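PDB 5B68: 4-alpha-glucanotransferase from Corynebacterium glutamicum, which is an amylomaltase, or disproportionating enzyme, a member of the TIM-barrel clan that carries an N-terminal beta-sandwich domain. Local coordinates for residues Glu320-Gly323 and Leu324-Phe327; Pro429-Pro432 and Val433-Ala436; Gly439-Pro442 and Trp443-Leu446. One frame throughout, in Å; residues are numbered along the deposited sequence.

In the fold
All three contacts are local, each made within one continuous run of chain. Contact 1 lies on the long helix 307-338, inserted between barrel strands 215-218 and 382-387. Contacts 2 and 3 follow strand 382-387, on the way to barrel strand 456-459. They touch: Trp-430 and Leu-435 of contact 2 pack on Pro-442 of contact 3. Contact 1 stays apart, its nearest atoms about 6 Å from contact 3. Each is partly buried. Contact 1 is mostly backbone bonding past a glycine-rich kink. Contact 2 relies on aromatic faces. Contact 3 splits between a buried aromatic side and a charged side holding sulfate.

Contact 1: residues Glu320-Gly323 and Leu324-Phe327; sequences EGQG and LIDF
The carbonyl oxygen Gln-322 O takes the N-H of Asp-326 at 2.9 Å from Asp-326 N, and the bond is nearly straight (N-H...O 164°). The donor lies almost in line with the C=O bond. One residue on, Phe-327 N bonds to Gly-323 O at 3.0 Å. Here the donor is tilted from the carbonyl plane. Both are ordinary i to i+4 helix bonds. The turn before them is less regular. Gly-321 O receives a weak bond from Leu-324 N at 3.2 Å, bent to 126°. All of this belongs to helix 307-338, which is kinked here: the N atoms of Gln-322 and Gly-323 have no bond to the preceding turn. Gly-321, with positive phi, lies at this kink, and regular i to i+4 bonding resumes with Asp-326.

The side chains split into two faces. On the buried face, Glu-320 CB rests against Leu-324 CB at 3.7 Å, and Leu-324 CD2 touches the same Glu-320 carbon. Glu-320 then bends at chi2 (-65°), and its carboxylate leads away to a salt bridge with Arg-241. Leu-324 packs onward against Met-357 and Gln-360 of helix 349-376. The ring of Phe-327 leaves the contact, with CG anti to the backbone N, and stacks with Phe-242; its CB alone stays close, 3.5 Å from Gly-323 O.

On the other face, Gln-322 and Asp-326 cross at about a right angle. The carboxylate spans the end of the Gln-322 methylene chain, with Asp-326 OD1 and OD2 each 3.8 Å from Gln-322 CG. Ile-325 CB lies beside the carbonyl, 3.6 Å from Gln-322 O. Outside the contact, Asp-326 also touches Asn-400 of helix 396-400.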
loop_
_atom_site.group_PDB
_atom_site.type_symbol
_atom_site.label_atom_id
_atom_site.label_comp_id
_atom_site.label_asym_id
_atom_site.label_seq_id
_atom_site.Cartn_x
_atom_site.Cartn_y
_atom_site.Cartn_z
ATOM N N GLU A 320 4.790 -20.262 3.502
ATOM C CA GLU A 320 5.133 -18.917 3.967
ATOM C C GLU A 320 6.547 -18.791 4.530
ATOM O O GLU A 320 7.105 -17.709 4.630
ATOM C CB GLU A 320 4.094 -18.401 5.002
ATOM C CG GLU A 320 2.701 -18.335 4.405
ATOM C CD GLU A 320 2.582 -17.321 3.299
ATOM O OE1 GLU A 320 1.749 -17.555 2.410
ATOM O OE2 GLU A 320 3.272 -16.270 3.324
ATOM N N GLY A 321 7.142 -19.920 4.914
ATOM C CA GLY A 321 8.549 -19.906 5.226
ATOM C C GLY A 321 8.970 -19.114 6.407
ATOM O O GLY A 321 8.184 -18.842 7.367
ATOM N N GLN A 322 10.208 -18.668 6.366
ATOM C CA GLN A 322 10.774 -18.131 7.556
ATOM C C GLN A 322 10.207 -16.784 7.974
ATOM O O GLN A 322 10.207 -16.460 9.182
ATOM C CB GLN A 322 12.288 -18.012 7.401
ATOM C CG GLN A 322 13.080 -17.620 8.652
ATOM C CD GLN A 322 12.979 -18.677 9.735
ATOM O OE1 GLN A 322 12.791 -18.389 10.905
ATOM N NE2 GLN A 322 13.063 -19.893 9.335
ATOM N N GLY A 323 9.770 -15.975 7.017
ATOM C CA GLY A 323 9.202 -14.678 7.382
ATOM C C GLY A 323 7.986 -14.885 8.284
ATOM O O GLY A 323 7.723 -14.020 9.115
ATOM N N LEU A 324 7.197 -15.927 8.050
ATOM C CA LEU A 324 6.013 -16.243 8.948
ATOM C C LEU A 324 6.474 -16.503 10.373
ATOM O O LEU A 324 5.974 -15.948 11.338
ATOM C CB LEU A 324 5.189 -17.422 8.432
ATOM C CG LEU A 324 4.006 -17.780 9.342
ATOM C CD1 LEU A 324 3.109 -16.525 9.564
ATOM C CD2 LEU A 324 3.299 -18.918 8.736
ATOM N N ILE A 325 7.475 -17.364 10.486
ATOM C CA ILE A 325 7.993 -17.704 11.825
ATOM C C ILE A 325 8.555 -16.491 12.503
ATOM O O ILE A 325 8.299 -16.304 13.679
ATOM C CB ILE A 325 9.112 -18.751 11.689
ATOM C CG1 ILE A 325 8.532 -20.025 11.147
ATOM C CG2 ILE A 325 9.801 -18.963 13.045
ATOM C CD1 ILE A 325 9.545 -21.040 10.651
ATOM N N ASP A 326 9.291 -15.602 11.764
ATOM C CA ASP A 326 9.829 -14.374 12.323
ATOM C C ASP A 326 8.756 -13.400 12.838
ATOM O O ASP A 326 8.864 -12.821 13.931
ATOM C CB ASP A 326 10.731 -13.611 11.328
ATOM C CG ASP A 326 12.012 -14.388 10.930
ATOM O OD1 ASP A 326 12.400 -15.341 11.618
ATOM O OD2 ASP A 326 12.574 -14.012 9.884
ATOM N N PHE A 327 7.720 -13.190 12.008
ATOM C CA PHE A 327 6.622 -12.319 12.384
ATOM C C PHE A 327 5.940 -12.876 13.702
ATOM O O PHE A 327 5.685 -12.142 14.640
ATOM C CB PHE A 327 5.570 -12.296 11.278
ATOM C CG PHE A 327 4.292 -11.611 11.706
ATOM C CD1 PHE A 327 4.294 -10.274 11.880
ATOM C CD2 PHE A 327 3.125 -12.334 11.909
ATOM C CE1 PHE A 327 3.137 -9.617 12.261
ATOM C CE2 PHE A 327 1.980 -11.685 12.290
ATOM C CZ PHE A 327 2.000 -10.345 12.487
#

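Contact 2: residues Pro429-Pro432 and Val433-Ala436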
loop_
_atom_site.group_PDB
_atom_site.type_symbol
_atom_site.label_atom_id
_atom_site.label_comp_id
_atom_site.label_asym_id
_atom_site.label_seq_id
_atom_site.Cartn_x
_atom_site.Cartn_y
_atom_site.Cartn_z
ATOM N N PRO A 429 12.429 3.861 5.783
ATOM C CA PRO A 429 12.409 3.496 4.367
ATOM C C PRO A 429 13.205 2.247 4.112
ATOM O O PRO A 429 14.113 1.911 4.834
ATOM C CB PRO A 429 13.069 4.680 3.710
ATOM C CG PRO A 429 13.999 5.241 4.739
ATOM C CD PRO A 429 13.278 5.035 6.032
ATOM N N TRP A 430 12.983 1.657 2.954
ATOM C CA TRP A 430 13.872 0.625 2.482
ATOM C C TRP A 430 15.265 1.237 2.346
ATOM O O TRP A 430 15.412 2.395 2.046
ATOM C CB TRP A 430 13.492 0.188 1.076
ATOM C CG TRP A 430 12.219 -0.530 0.855
ATOM C CD1 TRP A 430 11.232 -0.163 0.013
ATOM C CD2 TRP A 430 11.828 -1.796 1.389
ATOM N NE1 TRP A 430 10.229 -1.086 0.008
ATOM C CE2 TRP A 430 10.572 -2.107 0.843
ATOM C CE3 TRP A 430 12.406 -2.687 2.282
ATOM C CZ2 TRP A 430 9.892 -3.263 1.165
ATOM C CZ3 TRP A 430 11.727 -3.831 2.596
ATOM C CH2 TRP A 430 10.484 -4.108 2.045
ATOM N N HIS A 431 16.279 0.429 2.576
ATOM C CA HIS A 431 17.609 0.790 2.207
ATOM C C HIS A 431 17.751 0.445 0.699
ATOM O O HIS A 431 17.594 -0.727 0.339
ATOM C CB HIS A 431 18.617 -0.034 3.049
ATOM C CG HIS A 431 20.025 0.374 2.813
ATOM N ND1 HIS A 431 20.829 0.956 3.768
ATOM C CD2 HIS A 431 20.739 0.389 1.669
ATOM C CE1 HIS A 431 21.980 1.295 3.214
ATOM N NE2 HIS A 431 21.964 0.921 1.953
ATOM N N PRO A 432 17.987 1.452 -0.177
ATOM C CA PRO A 432 18.023 1.181 -1.612
ATOM C C PRO A 432 19.017 0.113 -2.096
ATOM O O PRO A 432 18.724 -0.536 -3.116
ATOM C CB PRO A 432 18.394 2.501 -2.237
ATOM C CG PRO A 432 18.058 3.545 -1.192
ATOM C CD PRO A 432 18.093 2.878 0.146
ATOM N N VAL A 433 20.195 0.035 -1.494
ATOM C CA VAL A 433 21.175 -1.021 -1.862
ATOM C C VAL A 433 20.940 -2.333 -1.204
ATOM O O VAL A 433 21.007 -3.400 -1.845
ATOM C CB VAL A 433 22.651 -0.552 -1.624
ATOM C CG1 VAL A 433 23.668 -1.638 -1.987
ATOM C CG2 VAL A 433 22.910 0.740 -2.381
ATOM N N ARG A 434 20.753 -2.355 0.110
ATOM C CA ARG A 434 20.611 -3.603 0.820
ATOM C C ARG A 434 19.371 -4.377 0.411
ATOM O O ARG A 434 19.405 -5.594 0.339
ATOM C CB ARG A 434 20.623 -3.393 2.341
ATOM C CG ARG A 434 21.945 -2.824 2.810
ATOM C CD ARG A 434 21.942 -2.563 4.277
ATOM N NE ARG A 434 23.289 -2.077 4.565
ATOM C CZ ARG A 434 23.650 -1.279 5.573
ATOM N NH1 ARG A 434 22.769 -0.865 6.474
ATOM N NH2 ARG A 434 24.928 -0.904 5.671
ATOM N N LEU A 435 18.282 -3.690 0.069
ATOM C CA LEU A 435 17.116 -4.372 -0.428
ATOM C C LEU A 435 17.520 -5.106 -1.727
ATOM O O LEU A 435 17.109 -6.192 -1.932
ATOM C CB LEU A 435 15.956 -3.392 -0.719
ATOM C CG LEU A 435 14.661 -4.067 -1.217
ATOM C CD1 LEU A 435 14.095 -5.142 -0.334
ATOM C CD2 LEU A 435 13.646 -3.031 -1.540
ATOM N N ALA A 436 18.300 -4.449 -2.589
ATOM C CA ALA A 436 18.728 -5.040 -3.860
ATOM C C ALA A 436 19.715 -6.220 -3.619
ATOM O O ALA A 436 19.699 -7.242 -4.395
ATOM C CB ALA A 436 19.310 -3.964 -4.741
#
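The guanidinium of Arg-434 lies flat on the imidazole of His-431. Their centres are 4.4 Å apart and the planes differ by 22°. Nearer the backbone the same arginine covers the same ring with its methylenes. Arg-434 CG sits over the ring face, 3.7 Å from the centroid, as a CH-pi contact. The arginine chain is extended from CG to NE and runs across the imidazole, placing the guanidinium over its ND1-CE1 side. At the ring edge, in its plane, the backbone Val-433 N approaches His-431 CD2 at 3.2 Å. His-431 ND1 is buried here with no partner in the model.

A second aromatic face is used one residue earlier. The methyl Leu-435 CD2 stands over the five-membered ring of Trp-430, 3.8 Å from its centroid and 15° off the ring normal. Leu-435 CD1 lies over the benzo part of the indole, 4.0 Å from Trp-430 CE3. The outer edge of the indole continues onto Pro-442 and Leu-446, and a bound glycerol lies beside this side chain.

The backbone sets up both contacts. Leu-435 N donates to His-431 O at 3.1 Å, with an N-H...O angle of 161°. This closes a turn that brings Arg-434 and Leu-435 against the faces of the two rings. Backbone bonds of Pro-429 with Ala-406 and of His-431 with Val-404 tie down the approaching loop. The arrangement is a loop-to-helix junction, leading into the short helix 434-437 on the connection between barrel strands 382-387 and 456-459.

Contact 3: residues Gly439-Pro442 and Trp443-Leu446; sequences GYIP and WRNL. With SO4 (sulfate ion), chain K.
Tyr-440 O receives the N-H of Arg-444 at 2.9 Å from Arg-444 N, in an almost linear bond (176°). Tyr-440 is the N-cap of helix 441-452. Asn-445 N to Ile-441 O and Leu-446 N to Pro-442 O continue the i to i+4 pattern.

The tight side is made by Tyr-440, Trp-443 and Leu-446. The Tyr-440 ring packs on Ala-489 and Ile-493 of helix 487-500. Trp-443 CB touches Tyr-440 O at 3.5 Å. Its indole leads away to Leu-387 of barrel strand 382-387 and to Ile-493. Its buried NE1 is satisfied by Leu-490 O. Leu-446 CG sits between its own N and carbonyl carbon (chi1 80°), with CD2 at 3.6 Å from Pro-442 O.

The start of this helix is joined to the end of the previous one by a Schellman motif. Gly-439, with positive phi, is its C-prime residue; its bonds are Tyr-440 N to Leu-435 O and Gly-439 N to Ala-436 O. Helix 441-452 then leads into barrel strand 456-459, as the helical part of a beta-alpha-beta crossover from strand 382-387.

The looser side is polar and partly exposed. Arg-444 runs beside Ile-441 and bends at chi3 (75°). This lays the guanidinium under Ile-441 CD1, which stands 3.5 Å above its plane, over the centre. Its edge is used by two partners, Asn-445 and a sulfate. Arg-444 NE donates to Asn-445 OD1 at 3.1 Å, within the guanidinium plane, and NH2 adds a weak bond to the same oxygen. At the outer end the sulfate, probably from the crystallisation liquor, is gripped twice: Arg-444 NH1 to its O3 at 2.6 Å, and NH2 to O4 at 2.9 Å. Arg-444 also makes a cation-pi contact with Trp-143 of strand 142-150 and touches Glu-497.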
loop_
_atom_site.group_PDB
_atom_site.type_symbol
_atom_site.label_atom_id
_atom_site.label_comp_id
_atom_site.label_asym_id
_atom_site.label_seq_id
_atom_site.Cartn_x
_atom_site.Cartn_y
_atom_site.Cartn_z
ATOM N N GLY A 439 18.031 -9.282 -3.075
ATOM C CA GLY A 439 17.299 -9.785 -4.215
ATOM C C GLY A 439 15.850 -9.361 -4.255
ATOM O O GLY A 439 15.049 -9.962 -4.896
ATOM N N TYR A 440 15.551 -8.306 -3.533
ATOM C CA TYR A 440 14.216 -7.734 -3.419
ATOM C C TYR A 440 13.209 -8.736 -2.803
ATOM O O TYR A 440 11.984 -8.617 -2.998
ATOM C CB TYR A 440 13.730 -7.174 -4.755
ATOM C CG TYR A 440 14.483 -5.959 -5.183
ATOM C CD1 TYR A 440 14.055 -4.666 -4.778
ATOM C CD2 TYR A 440 15.599 -6.037 -6.024
ATOM C CE1 TYR A 440 14.770 -3.539 -5.107
ATOM C CE2 TYR A 440 16.284 -4.904 -6.409
ATOM C CZ TYR A 440 15.900 -3.626 -5.896
ATOM O OH TYR A 440 16.490 -2.462 -6.231
ATOM N N ILE A 441 13.700 -9.762 -2.109
ATOM C CA ILE A 441 12.811 -10.796 -1.683
ATOM C C ILE A 441 11.749 -10.288 -0.673
ATOM O O ILE A 441 10.599 -10.741 -0.765
ATOM C CB ILE A 441 13.587 -12.019 -1.137
ATOM C CG1 ILE A 441 14.404 -12.654 -2.267
ATOM C CG2 ILE A 441 12.642 -12.977 -0.417
ATOM C CD1 ILE A 441 13.604 -13.283 -3.413
ATOM N N PRO A 442 12.103 -9.334 0.221
ATOM C CA PRO A 442 11.050 -8.780 1.115
ATOM C C PRO A 442 9.910 -8.020 0.385
ATOM O O PRO A 442 8.746 -8.087 0.794
ATOM C CB PRO A 442 11.850 -7.869 2.001
ATOM C CG PRO A 442 13.185 -8.588 2.136
ATOM C CD PRO A 442 13.426 -8.937 0.700
ATOM N N TRP A 443 10.267 -7.358 -0.711
ATOM C CA TRP A 443 9.278 -6.636 -1.561
ATOM C C TRP A 443 8.406 -7.692 -2.279
ATOM O O TRP A 443 7.155 -7.629 -2.278
ATOM C CB TRP A 443 10.020 -5.758 -2.559
ATOM C CG TRP A 443 9.199 -4.996 -3.541
ATOM C CD1 TRP A 443 9.463 -4.886 -4.857
ATOM C CD2 TRP A 443 8.098 -4.116 -3.284
ATOM N NE1 TRP A 443 8.535 -4.087 -5.469
ATOM C CE2 TRP A 443 7.732 -3.544 -4.517
ATOM C CE3 TRP A 443 7.394 -3.749 -2.142
ATOM C CZ2 TRP A 443 6.651 -2.669 -4.651
ATOM C CZ3 TRP A 443 6.341 -2.907 -2.248
ATOM C CH2 TRP A 443 5.973 -2.336 -3.516
ATOM N N ARG A 444 9.049 -8.721 -2.906
ATOM C CA ARG A 444 8.321 -9.816 -3.462
ATOM C C ARG A 444 7.305 -10.453 -2.474
ATOM O O ARG A 444 6.150 -10.699 -2.837
ATOM C CB ARG A 444 9.261 -10.975 -3.917
ATOM C CG ARG A 444 8.474 -12.110 -4.565
ATOM C CD ARG A 444 9.383 -13.301 -4.863
ATOM N NE ARG A 444 9.700 -14.013 -3.654
ATOM C CZ ARG A 444 10.535 -15.062 -3.575
ATOM N NH1 ARG A 444 11.153 -15.495 -4.663
ATOM N NH2 ARG A 444 10.811 -15.636 -2.378
ATOM N N ASN A 445 7.773 -10.753 -1.263
ATOM C CA ASN A 445 6.964 -11.550 -0.361
ATOM C C ASN A 445 5.740 -10.754 0.144
ATOM O O ASN A 445 4.632 -11.348 0.239
ATOM C CB ASN A 445 7.819 -12.044 0.801
ATOM C CG ASN A 445 8.789 -13.155 0.371
ATOM O OD1 ASN A 445 8.738 -13.648 -0.731
ATOM N ND2 ASN A 445 9.624 -13.557 1.280
ATOM N N LEU A 446 5.912 -9.464 0.445
ATOM C CA LEU A 446 4.757 -8.672 0.874
ATOM C C LEU A 446 3.739 -8.556 -0.292
ATOM O O LEU A 446 2.522 -8.778 -0.096
ATOM C CB LEU A 446 5.148 -7.373 1.483
ATOM C CG LEU A 446 5.523 -6.208 0.588
ATOM C CD1 LEU A 446 4.330 -5.399 0.079
ATOM C CD2 LEU A 446 6.470 -5.348 1.322
HETATM S S SO4 K . 13.314 -18.151 -3.537
HETATM O O1 SO4 K . 13.392 -19.582 -3.938
HETATM O O2 SO4 K . 14.595 -17.665 -2.959
HETATM O O3 SO4 K . 13.018 -17.309 -4.740
HETATM O O4 SO4 K . 12.263 -18.098 -2.491
#